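Local atomic coordinates of guanidinopropionase (Pseudomonas aeruginosa, PDB entry 3NIQ), a protein that hydrolyses 3-guanidinopropanoate to beta-alanine and urea with the help of two manganese ions per subunit. Residues E220-E225 with Q266-G271. Sequence-based numbering, arbitrary orientation.
Sequences EATLAE and QQLVRG
Leu-223 meets Gly-271 because its CG is turned anti to the backbone N (chi1 177°), which sends both methyls out from helix 211-230 onto the C-terminal end of helix 262-270 and Gly-271 just beyond it. In Leu-268, CG lies beside the backbone N (chi1 -68°), and with chi2 at 162° CD2 is carried to Thr-222.

Leu-223 makes the largest single share of the contact. Leu-223 CD1 lies 3.3 Å from Gly-271 O and almost as near to the carbonyl carbon, so it presses on the flank of the carbonyl rather than on its end; the oxygen approach is tight for a methyl. Leu-223 CD1 also reaches Leu-268 O at 3.7 Å. More loosely, Leu-223 CD2 touches Gly-271 CA at 3.9 Å. With no side chain at Gly-271, the leucine beds directly on the main chain.

Beside this, the methyls Thr-222 CG2 and Leu-268 CD2 touch at 4.0 Å, the two side chains meeting at a slant. The threonine hydroxyl takes no part, because OG1 is hydrogen-bonded to Gly-218 O in its own helix. Between 220-225 and 266-271 there is only packing, with the CA atoms of Leu-223 and Leu-268 6.3 Å apart; Arg-227, one turn beyond Leu-223, supplies a hydrogen bond from NH1 to Gly-271 O.

These helices lead into strands 235-240 and 277-283, neighbours in the parallel sheet of the arginase fold. Leu-268 also packs on Val-219 and on Phe-147 of strand 142-147, just before the manganese ligand Asp-148, while Val-269 faces helix 294-317 and Arg-270 forms a salt bridge with Glu-212 of a neighbouring subunit.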
loop_
_atom_site.group_PDB
_atom_site.type_symbol
_atom_site.label_atom_id
_atom_site.label_comp_id
_atom_site.label_asym_id
_atom_site.label_seq_id
_atom_site.Cartn_x
_atom_site.Cartn_y
_atom_site.Cartn_z
ATOM N N GLU A 220 -11.970 -6.574 33.856
ATOM C CA GLU A 220 -13.058 -6.772 34.803
ATOM C C GLU A 220 -13.265 -5.601 35.772
ATOM O O GLU A 220 -14.389 -5.162 35.982
ATOM C CB GLU A 220 -12.878 -8.096 35.569
ATOM C CG GLU A 220 -13.859 -8.280 36.739
ATOM C CD GLU A 220 -13.951 -9.734 37.222
ATOM O OE1 GLU A 220 -13.728 -10.662 36.411
ATOM O OE2 GLU A 220 -14.265 -9.948 38.411
ATOM N N ALA A 221 -12.189 -5.114 36.374
ATOM C CA ALA A 221 -12.297 -4.038 37.337
ATOM C C ALA A 221 -12.591 -2.698 36.651
ATOM O O ALA A 221 -13.330 -1.855 37.188
ATOM C CB ALA A 221 -11.025 -3.969 38.187
ATOM N N THR A 222 -12.079 -2.508 35.451
ATOM C CA THR A 222 -12.357 -1.308 34.690
ATOM C C THR A 222 -13.857 -1.227 34.398
ATOM O O THR A 222 -14.489 -0.241 34.580
ATOM C CB THR A 222 -11.547 -1.290 33.370
ATOM O OG1 THR A 222 -10.189 -1.027 33.644
ATOM C CG2 THR A 222 -12.024 -0.259 32.469
ATOM N N LEU A 223 -14.399 -2.339 34.009
ATOM C CA LEU A 223 -15.775 -2.446 33.677
ATOM C C LEU A 223 -16.642 -2.145 34.879
ATOM O O LEU A 223 -17.584 -1.404 34.793
ATOM C CB LEU A 223 -16.003 -3.857 33.220
ATOM C CG LEU A 223 -17.349 -4.376 32.846
ATOM C CD1 LEU A 223 -17.943 -3.692 31.680
ATOM C CD2 LEU A 223 -17.249 -5.847 32.658
ATOM N N ALA A 224 -16.243 -2.684 36.014
ATOM C CA ALA A 224 -16.959 -2.480 37.236
ATOM C C ALA A 224 -16.988 -1.001 37.593
ATOM O O ALA A 224 -17.994 -0.458 37.951
ATOM C CB ALA A 224 -16.332 -3.252 38.308
ATOM N N GLU A 225 -15.869 -0.359 37.426
ATOM C CA GLU A 225 -15.782 1.073 37.699
ATOM C C GLU A 225 -16.640 1.848 36.706
ATOM O O GLU A 225 -17.361 2.779 37.088
ATOM C CB GLU A 225 -14.327 1.556 37.681
ATOM C CG GLU A 225 -14.164 3.049 37.963
ATOM C CD GLU A 225 -14.528 3.428 39.397
ATOM O OE1 GLU A 225 -14.962 2.532 40.173
ATOM O OE2 GLU A 225 -14.384 4.626 39.737
ATOM N N GLN A 266 -13.748 -5.318 22.652
ATOM C CA GLN A 266 -14.926 -6.179 22.569
ATOM C C GLN A 266 -15.358 -6.612 23.967
ATOM O O GLN A 266 -16.543 -6.593 24.289
ATOM C CB GLN A 266 -14.646 -7.409 21.700
ATOM C CG GLN A 266 -14.618 -7.138 20.189
ATOM C CD GLN A 266 -14.282 -8.391 19.397
ATOM O OE1 GLN A 266 -13.246 -9.006 19.616
ATOM N NE2 GLN A 266 -15.158 -8.767 18.463
ATOM N N GLN A 267 -14.400 -7.005 24.795
ATOM C CA GLN A 267 -14.725 -7.441 26.160
ATOM C C GLN A 267 -15.339 -6.290 26.961
ATOM O O GLN A 267 -16.305 -6.474 27.699
ATOM C CB GLN A 267 -13.479 -7.956 26.892
ATOM C CG GLN A 267 -12.857 -9.221 26.263
ATOM C CD GLN A 267 -11.493 -9.578 26.869
ATOM O OE1 GLN A 267 -10.674 -8.700 27.184
ATOM N NE2 GLN A 267 -11.234 -10.867 27.006
ATOM N N LEU A 268 -14.788 -5.093 26.819
ATOM C CA LEU A 268 -15.332 -3.965 27.589
ATOM C C LEU A 268 -16.744 -3.614 27.131
ATOM O O LEU A 268 -17.643 -3.405 27.959
ATOM C CB LEU A 268 -14.396 -2.765 27.508
ATOM C CG LEU A 268 -13.073 -3.020 28.238
ATOM C CD1 LEU A 268 -12.018 -2.025 27.786
ATOM C CD2 LEU A 268 -13.280 -2.902 29.752
ATOM N N VAL A 269 -16.956 -3.569 25.815
ATOM C CA VAL A 269 -18.275 -3.228 25.286
ATOM C C VAL A 269 -19.332 -4.287 25.665
ATOM O O VAL A 269 -20.438 -3.952 26.100
ATOM C CB VAL A 269 -18.220 -2.953 23.754
ATOM C CG1 VAL A 269 -19.613 -2.898 23.158
ATOM C CG2 VAL A 269 -17.512 -1.639 23.517
ATOM N N ARG A 270 -18.988 -5.559 25.523
ATOM C CA ARG A 270 -19.899 -6.639 25.921
ATOM C C ARG A 270 -20.358 -6.528 27.390
ATOM O O ARG A 270 -21.507 -6.797 27.702
ATOM C CB ARG A 270 -19.242 -8.000 25.673
ATOM C CG ARG A 270 -19.201 -8.371 24.179
ATOM C CD ARG A 270 -18.155 -9.449 23.899
ATOM N NE ARG A 270 -17.934 -9.610 22.468
ATOM C CZ ARG A 270 -17.118 -10.508 21.938
ATOM N NH1 ARG A 270 -16.471 -11.358 22.717
ATOM N NH2 ARG A 270 -16.976 -10.576 20.613
ATOM N N GLY A 271 -19.452 -6.130 28.273
ATOM C CA GLY A 271 -19.752 -5.942 29.699
ATOM C C GLY A 271 -20.663 -4.758 30.006
ATOM O O GLY A 271 -21.047 -4.538 31.168
#